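Local atomic coordinates of probable succinyl-CoA:3-ketoacid coenzyme A transferase subunit B (Bacillus subtilis, PDB entry 3CDK), a protein that probably catalyses, as one subunit of a CoA-transferase, the transfer of coenzyme A from succinyl-CoA to a 3-oxo acid, giving a 3-oxoacyl-CoA and succinate. Residues L34-N37 and E38-D41; I77-V80 and T81-Y85; R173-D177 and L178-D182. All blocks are in the same frame, centred on the assembly; numbering follows the deposited sequence.

Overall arrangement
The three contacts are local turns of one chain, met in series, all in the coenzyme A transferase region of the chain. Interaction 1 is a type I turn after backbone with helical angles, between strands 24-27 and 46-49. Interaction 2 is the corner between strands 78-80 and 83-85, and interaction 3 the hairpin of strands 173-175 and 179-184; both belong to the large mixed sheet, on opposite sides of the chain's centre, with their own centres about 32 Å apart. Interaction 1 is centred about 17 Å from interaction 2 and 19 Å from interaction 3 and touches neither. Interaction 2 approaches the predicted active site, the side chain of Tyr85 lying about 11 Å from that of Glu50; the other two are remote from it.

Interaction 1 (L34-N37 and E38-D41)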
ATOM      1  N   LEU B  34     -27.598  -2.166 -11.852  1.00 46.97           N
ATOM      2  CA  LEU B  34     -28.651  -3.020 -12.410  1.00 48.69           C
ATOM      3  C   LEU B  34     -28.115  -4.092 -13.356  1.00 48.94           C
ATOM      4  O   LEU B  34     -28.620  -5.205 -13.380  1.00 50.16           O
ATOM      5  CB  LEU B  34     -29.748  -2.177 -13.072  1.00 49.10           C
ATOM      6  CG  LEU B  34     -31.039  -1.893 -12.265  1.00 49.76           C
ATOM      7  CD1 LEU B  34     -30.917  -2.162 -10.779  1.00 49.60           C
ATOM      8  CD2 LEU B  34     -31.535  -0.474 -12.485  1.00 50.66           C
ATOM      9  N   VAL B  35     -27.049  -3.757 -14.076  1.00 48.26           N
ATOM     10  CA  VAL B  35     -26.414  -4.629 -15.071  1.00 48.10           C
ATOM     11  C   VAL B  35     -26.051  -6.029 -14.537  1.00 48.76           C
ATOM     12  O   VAL B  35     -26.086  -6.995 -15.291  1.00 49.63           O
ATOM     13  CB  VAL B  35     -25.152  -3.923 -15.707  1.00 47.44           C
ATOM     14  CG1 VAL B  35     -24.486  -4.776 -16.780  1.00 46.40           C
ATOM     15  CG2 VAL B  35     -25.517  -2.534 -16.288  1.00 47.33           C
ATOM     16  N   ALA B  36     -25.720  -6.129 -13.247  1.00 48.78           N
ATOM     17  CA  ALA B  36     -25.254  -7.386 -12.637  1.00 49.96           C
ATOM     18  C   ALA B  36     -26.258  -8.536 -12.691  1.00 53.04           C
ATOM     19  O   ALA B  36     -25.853  -9.678 -12.888  1.00 53.55           O
ATOM     20  CB  ALA B  36     -24.800  -7.155 -11.221  1.00 48.56           C
ATOM     21  N   ASN B  37     -27.543  -8.213 -12.505  0.50 55.30           N
ATOM     22  CA  ASN B  37     -28.648  -9.172 -12.606  0.50 58.34           C
ATOM     23  C   ASN B  37     -28.608  -9.919 -13.915  0.50 60.04           C
ATOM     24  O   ASN B  37     -28.647 -11.152 -13.945  0.50 61.27           O
ATOM     25  CB  ASN B  37     -30.004  -8.455 -12.539  0.50 58.75           C
ATOM     26  CG  ASN B  37     -30.298  -7.879 -11.179  0.50 58.50           C
ATOM     27  OD1 ASN B  37     -30.156  -8.558 -10.159  0.50 58.22           O
ATOM     28  ND2 ASN B  37     -30.723  -6.617 -11.152  0.50 58.37           N
ATOM     29  N   GLU B  38     -28.528  -9.147 -14.994  1.00 60.51           N
ATOM     30  CA  GLU B  38     -28.701  -9.676 -16.334  1.00 62.19           C
ATOM     31  C   GLU B  38     -27.380 -10.073 -17.000  1.00 61.07           C
ATOM     32  O   GLU B  38     -27.224 -10.047 -18.222  1.00 61.32           O
ATOM     33  CB  GLU B  38     -29.671  -8.820 -17.187  1.00 63.53           C
ATOM     34  CG  GLU B  38     -31.192  -8.969 -16.792  1.00 67.22           C
ATOM     35  CD  GLU B  38     -31.837 -10.371 -17.099  1.00 74.51           C
ATOM     36  OE1 GLU B  38     -31.156 -11.277 -17.650  1.00 76.34           O
ATOM     37  OE2 GLU B  38     -33.048 -10.572 -16.789  1.00 75.18           O
ATOM     38  N   ILE B  39     -26.460 -10.525 -16.163  1.00 59.85           N
ATOM     39  CA  ILE B  39     -25.272 -11.220 -16.633  1.00 59.64           C
ATOM     40  C   ILE B  39     -25.600 -12.688 -16.876  1.00 62.66           C
ATOM     41  O   ILE B  39     -26.113 -13.354 -15.976  1.00 63.62           O
ATOM     42  CB  ILE B  39     -24.122 -11.087 -15.630  1.00 57.56           C
ATOM     43  CG1 ILE B  39     -23.516  -9.683 -15.724  1.00 53.37           C
ATOM     44  CG2 ILE B  39     -23.070 -12.146 -15.880  1.00 58.22           C
ATOM     45  CD1 ILE B  39     -22.737  -9.263 -14.505  1.00 48.59           C
ATOM     46  N   PRO B  40     -25.314 -13.188 -18.096  1.00 65.20           N
ATOM     47  CA  PRO B  40     -25.694 -14.555 -18.469  1.00 68.07           C
ATOM     48  C   PRO B  40     -24.719 -15.605 -17.933  1.00 69.43           C
ATOM     49  O   PRO B  40     -23.526 -15.329 -17.757  1.00 68.64           O
ATOM     50  CB  PRO B  40     -25.682 -14.533 -20.009  1.00 68.81           C
ATOM     51  CG  PRO B  40     -25.223 -13.134 -20.410  1.00 67.58           C
ATOM     52  CD  PRO B  40     -24.618 -12.499 -19.199  1.00 64.70           C
ATOM     53  N   ASP B  41     -25.242 -16.804 -17.695  1.00 72.07           N
ATOM     54  CA  ASP B  41     -24.517 -17.870 -17.017  1.00 73.79           C
ATOM     55  C   ASP B  41     -23.214 -18.306 -17.663  1.00 73.69           C
ATOM     56  O   ASP B  41     -22.293 -18.717 -16.961  1.00 73.58           O
ATOM     57  CB  ASP B  41     -25.424 -19.079 -16.804  1.00 75.89           C
ATOM     58  CG  ASP B  41     -26.207 -18.992 -15.504  1.00 77.04           C
ATOM     59  OD1 ASP B  41     -26.051 -17.979 -14.780  1.00 75.57           O
ATOM     60  OD2 ASP B  41     -26.964 -19.944 -15.201  1.00 79.01           O
TER
HETATM   61  O   HOH W   1     -27.984 -13.764 -14.089  1.00 59.34           O
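Ile39 folds back over the backbone that precedes it and lays its side chain against Ala36. Its CD1 lies 3.5 Å from Ala36 O and 3.7 Å from Ala36 CA, while the methyl carbons proper, Ala36 CB and Ile39 CD1, are 4.4 Å apart, so the isoleucine packs more on the peptide than on the alanine side chain. The first torsion explains this: CG1 stands anti to the carbonyl carbon (chi1 -76°), on the side of the backbone N, and is carried back along the chain to meet both Ala36 O and Val35 O.

The backbone of 34-37, helical in its angles but without the regular bonds, runs into a type I beta turn from Ala36 to Ile39, in the connection between strands 24-27 and 46-49. The bond closing this turn, Ile39 N to Ala36 O, is weak at 3.4 Å; one step earlier Glu38 N to Val35 O, at 3.3 Å, is also weak. Val35, on the buried side, turns its own side chain from the turn to Ala15 and Val16 of helix 5-16, where Pro40 also touches Val16.

Toward solvent the contact is looser. Glu38 is exposed and brings only CB and CG near the peptide of Asn37; its chain then bends at chi2 (-68°), away from that peptide. Here a water takes over the bridging, donating to Asn37 O and to Ile39 O, each at 2.7 Å, and so links two carbonyls on either side of Glu38.

Interaction 2 (I77-V80 and T81-Y85); sequences ITEV and TGASY
Tyr85 and Glu79 meet through one side-chain hydrogen bond that spans the corner between their strands. The phenol OH donates to Glu79 OE1 at 2.6 Å and meets that oxygen nearly end-on, in line with its C-O bond. The carboxylate oxygen sits at the ring edge, near the ring plane and 3.3 Å from Tyr85 CE2, while the two flat groups are turned 52° against each other and the side chains cross at about a right angle. Glu79 gets there by holding CG between its backbone N and carbonyl carbon (chi1 85°) and then running out extended. The same OE1 also has a basic side chain of a neighbouring subunit at long range, a weak pairing of charges at most.

The backbone contributes one bond across the contact: Ala83 N donates to Val80 O at 3.2 Å and closes a type II beta turn over Thr81 and Gly82. The glycine takes the positive phi expected at the third position of such a turn.

Packing inside the corner is slight. Ala83 CB lies 4.0 Å from Glu79 CB and also faces Val80 O, 3.4 Å away; it touches Leu53 of strand 53-57 as well. Outside, Gly82 O accepts a hydrogen bond from a polar side chain of a second neighbouring subunit, not the one that brings the basic group, and Tyr85 makes backbone hydrogen bonds to that second subunit.

Strands 78-80 and 83-85 run at 123° to each other: this is a type II turn at which the chain turns a corner between two strands that both pair antiparallel with strand 53-57, at a subunit interface.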
ATOM      1  N   ILE B  77     -25.038  -6.662   1.023  1.00 36.66           N
ATOM      2  CA  ILE B  77     -24.725  -7.534  -0.108  1.00 36.83           C
ATOM      3  C   ILE B  77     -24.287  -8.928   0.324  1.00 38.53           C
ATOM      4  O   ILE B  77     -24.436  -9.318   1.487  1.00 39.83           O
ATOM      5  CB  ILE B  77     -23.620  -6.950  -1.007  1.00 35.41           C
ATOM      6  CG1 ILE B  77     -22.334  -6.715  -0.205  1.00 34.77           C
ATOM      7  CG2 ILE B  77     -24.096  -5.697  -1.703  1.00 35.34           C
ATOM      8  CD1 ILE B  77     -21.085  -6.518  -1.078  1.00 30.10           C
ATOM      9  N   THR B  78     -23.737  -9.672  -0.633  1.00 39.74           N
ATOM     10  CA  THR B  78     -23.196 -11.001  -0.351  1.00 40.94           C
ATOM     11  C   THR B  78     -21.890 -11.220  -1.087  1.00 39.57           C
ATOM     12  O   THR B  78     -21.555 -10.443  -1.979  1.00 38.55           O
ATOM     13  CB  THR B  78     -24.181 -12.075  -0.776  1.00 41.74           C
ATOM     14  OG1 THR B  78     -24.952 -12.459   0.365  1.00 45.44           O
ATOM     15  CG2 THR B  78     -23.439 -13.280  -1.306  1.00 43.77           C
ATOM     16  N   GLU B  79     -21.167 -12.282  -0.721  1.00 39.99           N
ATOM     17  CA  GLU B  79     -19.890 -12.626  -1.396  1.00 39.68           C
ATOM     18  C   GLU B  79     -20.000 -13.863  -2.283  1.00 40.28           C
ATOM     19  O   GLU B  79     -20.743 -14.776  -1.972  1.00 42.16           O
ATOM     20  CB  GLU B  79     -18.735 -12.724  -0.394  1.00 39.06           C
ATOM     21  CG  GLU B  79     -18.561 -14.038   0.320  1.00 39.80           C
ATOM     22  CD  GLU B  79     -17.647 -13.947   1.567  1.00 41.00           C
ATOM     23  OE1 GLU B  79     -17.455 -12.860   2.145  1.00 39.75           O
ATOM     24  OE2 GLU B  79     -17.123 -14.994   1.996  1.00 46.19           O
ATOM     25  N   VAL B  80     -19.302 -13.877  -3.412  1.00 40.18           N
ATOM     26  CA  VAL B  80     -19.322 -15.063  -4.294  1.00 40.47           C
ATOM     27  C   VAL B  80     -18.128 -15.982  -4.040  1.00 41.02           C
ATOM     28  O   VAL B  80     -17.176 -15.606  -3.340  1.00 40.24           O
ATOM     29  CB  VAL B  80     -19.431 -14.715  -5.806  1.00 40.46           C
ATOM     30  CG1 VAL B  80     -20.812 -14.118  -6.136  1.00 39.14           C
ATOM     31  CG2 VAL B  80     -18.285 -13.794  -6.259  1.00 39.35           C
ATOM     32  N   THR B  81     -18.203 -17.195  -4.585  1.00 42.34           N
ATOM     33  CA  THR B  81     -17.080 -18.140  -4.543  1.00 43.13           C
ATOM     34  C   THR B  81     -15.747 -17.499  -4.982  1.00 40.92           C
ATOM     35  O   THR B  81     -15.638 -16.980  -6.093  1.00 39.67           O
ATOM     36  CB  THR B  81     -17.381 -19.392  -5.389  1.00 44.57           C
ATOM     37  OG1 THR B  81     -18.545 -20.035  -4.869  1.00 45.60           O
ATOM     38  CG2 THR B  81     -16.221 -20.370  -5.336  1.00 45.31           C
ATOM     39  N   GLY B  82     -14.771 -17.516  -4.069  1.00 39.93           N
ATOM     40  CA  GLY B  82     -13.407 -17.034  -4.314  1.00 38.36           C
ATOM     41  C   GLY B  82     -13.124 -15.565  -4.027  1.00 37.05           C
ATOM     42  O   GLY B  82     -12.042 -15.049  -4.362  1.00 36.69           O
ATOM     43  N   ALA B  83     -14.089 -14.889  -3.407  1.00 35.88           N
ATOM     44  CA  ALA B  83     -13.963 -13.480  -3.027  1.00 34.92           C
ATOM     45  C   ALA B  83     -12.730 -13.190  -2.183  1.00 34.30           C
ATOM     46  O   ALA B  83     -12.076 -14.104  -1.653  1.00 34.83           O
ATOM     47  CB  ALA B  83     -15.217 -13.039  -2.259  1.00 35.69           C
ATOM     48  N   SER B  84     -12.413 -11.908  -2.065  1.00 32.49           N
ATOM     49  CA  SER B  84     -11.350 -11.475  -1.181  1.00 31.78           C
ATOM     50  C   SER B  84     -11.589 -10.043  -0.747  1.00 31.77           C
ATOM     51  O   SER B  84     -12.154  -9.240  -1.523  1.00 30.58           O
ATOM     52  CB  SER B  84      -9.998 -11.567  -1.870  1.00 31.49           C
ATOM     53  OG  SER B  84     -10.069 -10.981  -3.140  1.00 30.88           O
ATOM     54  N   TYR B  85     -11.142  -9.754   0.487  1.00 32.62           N
ATOM     55  CA  TYR B  85     -11.205  -8.433   1.103  1.00 33.52           C
ATOM     56  C   TYR B  85      -9.833  -7.783   1.274  1.00 33.26           C
ATOM     57  O   TYR B  85      -8.830  -8.467   1.367  1.00 34.63           O
ATOM     58  CB  TYR B  85     -11.876  -8.541   2.467  1.00 34.96           C
ATOM     59  CG  TYR B  85     -13.319  -8.999   2.401  1.00 36.46           C
ATOM     60  CD1 TYR B  85     -14.341  -8.119   2.030  1.00 38.21           C
ATOM     61  CD2 TYR B  85     -13.656 -10.304   2.702  1.00 36.50           C
ATOM     62  CE1 TYR B  85     -15.680  -8.539   1.979  1.00 38.85           C
ATOM     63  CE2 TYR B  85     -14.974 -10.736   2.650  1.00 39.02           C
ATOM     64  CZ  TYR B  85     -15.980  -9.855   2.295  1.00 39.78           C
ATOM     65  OH  TYR B  85     -17.278 -10.313   2.244  1.00 40.36           O
TER

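Interaction 3 (R173-D177 and L178-D182); sequences RLITD and LAVFD
Arg173 and Asp182 run alongside each other on one face of an antiparallel hairpin, joined by a side-on salt bridge. The arginine chain leaves with CG anti to the backbone N and bends at chi3 (-69°), which brings the NE/NH2 edge alongside the carboxylate of its cross-strand neighbour. NE gives its hydrogen to Asp182 OD1 at 2.7 Å; NH2 is shared between OD1 at 3.0 Å and OD2 at 3.2 Å. Both oxygens are approached from the syn side, and the guanidinium and carboxylate planes are only 15° apart. Along the way Arg173 CD rests on Val180 CG1, 3.8 Å distant, and Val180 in turn packs beside Ile175.

The opposite face carries Leu174 and Phe181, a hydrogen-bonded pair whose amides and carbonyls bond reciprocally. Their side chains keep company along their length, Leu174 CD2 approaching Phe181 CD2 at 3.8 Å.

At the turn Thr176 directs OG1 into the place between its backbone N and carbonyl carbon (chi1 68°), facing the chain that follows. There OG1 accepts from Leu178 N at 2.9 Å, which forms an ST turn, and from Ala179 N at 2.7 Å, a second bond to the same oxygen, while Thr176 N binds Ala179 O. His148 ND1 is a further partner of this hydroxyl, and Asp177 OD1 bonds to His148 N.

The bidentate grip fixes the rotation of both charged groups, and Glu18 pairs with Arg173 NH1 in a second salt bridge; two carboxylates beside this guanidinium would be expected to offset the charge of the nearby Arg14 and Arg141.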
ATOM      1  N   ARG B 173     -16.821   4.387 -24.548  1.00 38.13           N
ATOM      2  CA  ARG B 173     -18.075   4.091 -25.214  1.00 38.51           C
ATOM      3  C   ARG B 173     -19.216   4.710 -24.434  1.00 38.13           C
ATOM      4  O   ARG B 173     -19.252   4.581 -23.215  1.00 37.86           O
ATOM      5  CB  ARG B 173     -18.264   2.570 -25.329  1.00 38.88           C
ATOM      6  CG  ARG B 173     -19.646   2.160 -25.762  1.00 41.00           C
ATOM      7  CD  ARG B 173     -19.685   0.782 -26.386  1.00 45.16           C
ATOM      8  NE  ARG B 173     -19.022   0.731 -27.691  1.00 47.84           N
ATOM      9  CZ  ARG B 173     -18.743  -0.392 -28.343  1.00 46.41           C
ATOM     10  NH1 ARG B 173     -19.058  -1.558 -27.815  1.00 46.07           N
ATOM     11  NH2 ARG B 173     -18.143  -0.346 -29.514  1.00 46.87           N
ATOM     12  N   LEU B 174     -20.147   5.373 -25.123  1.00 38.52           N
ATOM     13  CA  LEU B 174     -21.342   5.886 -24.468  1.00 38.66           C
ATOM     14  C   LEU B 174     -22.556   5.125 -24.960  1.00 40.00           C
ATOM     15  O   LEU B 174     -22.770   5.018 -26.181  1.00 41.57           O
ATOM     16  CB  LEU B 174     -21.518   7.380 -24.750  1.00 38.26           C
ATOM     17  CG  LEU B 174     -22.896   8.013 -24.484  1.00 38.55           C
ATOM     18  CD1 LEU B 174     -23.337   7.940 -23.009  1.00 37.12           C
ATOM     19  CD2 LEU B 174     -22.920   9.464 -24.958  1.00 39.40           C
ATOM     20  N   ILE B 175     -23.374   4.606 -24.042  1.00 39.71           N
ATOM     21  CA  ILE B 175     -24.650   4.076 -24.492  1.00 40.28           C
ATOM     22  C   ILE B 175     -25.860   4.849 -23.928  1.00 41.41           C
ATOM     23  O   ILE B 175     -25.993   5.053 -22.724  1.00 40.68           O
ATOM     24  CB  ILE B 175     -24.791   2.513 -24.366  1.00 40.37           C
ATOM     25  CG1 ILE B 175     -25.749   2.143 -23.263  1.00 39.99           C
ATOM     26  CG2 ILE B 175     -23.442   1.746 -24.246  1.00 38.74           C
ATOM     27  CD1 ILE B 175     -26.640   1.096 -23.659  1.00 44.41           C
ATOM     28  N   THR B 176     -26.732   5.313 -24.814  1.00 43.26           N
ATOM     29  CA  THR B 176     -27.929   5.988 -24.345  1.00 44.64           C
ATOM     30  C   THR B 176     -29.126   5.093 -24.605  1.00 46.48           C
ATOM     31  O   THR B 176     -28.958   3.942 -24.985  1.00 46.50           O
ATOM     32  CB  THR B 176     -28.135   7.376 -25.016  1.00 45.30           C
ATOM     33  OG1 THR B 176     -28.443   7.225 -26.422  1.00 46.71           O
ATOM     34  CG2 THR B 176     -26.931   8.257 -24.813  1.00 41.95           C
ATOM     35  N   ASP B 177     -30.325   5.617 -24.373  1.00 48.15           N
ATOM     36  CA  ASP B 177     -31.551   4.912 -24.709  1.00 51.08           C
ATOM     37  C   ASP B 177     -31.764   5.016 -26.203  1.00 53.25           C
ATOM     38  O   ASP B 177     -32.641   4.357 -26.767  1.00 54.73           O
ATOM     39  CB  ASP B 177     -32.758   5.514 -23.966  1.00 51.12           C
ATOM     40  CG  ASP B 177     -32.728   7.045 -23.917  1.00 50.88           C
ATOM     41  OD1 ASP B 177     -31.625   7.646 -23.934  1.00 48.64           O
ATOM     42  OD2 ASP B 177     -33.820   7.645 -23.849  1.00 51.59           O
ATOM     43  N   LEU B 178     -30.956   5.859 -26.840  1.00 54.06           N
ATOM     44  CA  LEU B 178     -31.111   6.133 -28.266  1.00 55.55           C
ATOM     45  C   LEU B 178     -29.970   5.574 -29.098  1.00 55.57           C
ATOM     46  O   LEU B 178     -30.201   5.042 -30.201  1.00 56.65           O
ATOM     47  CB  LEU B 178     -31.228   7.639 -28.502  1.00 55.59           C
ATOM     48  CG  LEU B 178     -32.614   8.315 -28.424  1.00 58.08           C
ATOM     49  CD1 LEU B 178     -33.638   7.725 -27.403  1.00 57.60           C
ATOM     50  CD2 LEU B 178     -32.415   9.816 -28.220  1.00 57.43           C
ATOM     51  N   ALA B 179     -28.744   5.664 -28.570  1.00 53.83           N
ATOM     52  CA  ALA B 179     -27.570   5.456 -29.401  1.00 52.99           C
ATOM     53  C   ALA B 179     -26.406   4.847 -28.683  1.00 51.72           C
ATOM     54  O   ALA B 179     -26.355   4.828 -27.447  1.00 51.79           O
ATOM     55  CB  ALA B 179     -27.146   6.761 -30.031  1.00 53.28           C
ATOM     56  N   VAL B 180     -25.464   4.345 -29.471  1.00 51.34           N
ATOM     57  CA  VAL B 180     -24.172   3.988 -28.939  1.00 50.77           C
ATOM     58  C   VAL B 180     -23.105   4.830 -29.643  1.00 50.91           C
ATOM     59  O   VAL B 180     -23.149   4.993 -30.885  1.00 51.31           O
ATOM     60  CB  VAL B 180     -23.875   2.507 -29.130  1.00 51.41           C
ATOM     61  CG1 VAL B 180     -22.629   2.107 -28.302  1.00 48.95           C
ATOM     62  CG2 VAL B 180     -25.082   1.680 -28.747  1.00 51.47           C
ATOM     63  N   PHE B 181     -22.174   5.359 -28.844  1.00 48.89           N
ATOM     64  CA  PHE B 181     -21.085   6.205 -29.335  1.00 48.70           C
ATOM     65  C   PHE B 181     -19.749   5.672 -28.903  1.00 47.62           C
ATOM     66  O   PHE B 181     -19.598   5.274 -27.761  1.00 46.73           O
ATOM     67  CB  PHE B 181     -21.194   7.624 -28.780  1.00 48.52           C
ATOM     68  CG  PHE B 181     -22.340   8.418 -29.343  1.00 50.95           C
ATOM     69  CD1 PHE B 181     -22.226   9.048 -30.586  1.00 52.25           C
ATOM     70  CD2 PHE B 181     -23.532   8.543 -28.627  1.00 50.86           C
ATOM     71  CE1 PHE B 181     -23.277   9.793 -31.101  1.00 53.60           C
ATOM     72  CE2 PHE B 181     -24.587   9.275 -29.133  1.00 52.22           C
ATOM     73  CZ  PHE B 181     -24.461   9.907 -30.369  1.00 54.09           C
ATOM     74  N   ASP B 182     -18.773   5.697 -29.808  1.00 48.73           N
ATOM     75  CA  ASP B 182     -17.379   5.327 -29.511  1.00 48.85           C
ATOM     76  C   ASP B 182     -16.533   6.593 -29.536  1.00 49.14           C
ATOM     77  O   ASP B 182     -16.850   7.541 -30.265  1.00 49.90           O
ATOM     78  CB  ASP B 182     -16.828   4.343 -30.552  1.00 49.28           C
ATOM     79  CG  ASP B 182     -17.353   2.902 -30.384  1.00 49.94           C
ATOM     80  OD1 ASP B 182     -18.154   2.619 -29.463  1.00 48.81           O
ATOM     81  OD2 ASP B 182     -16.927   2.030 -31.188  1.00 49.04           O
TER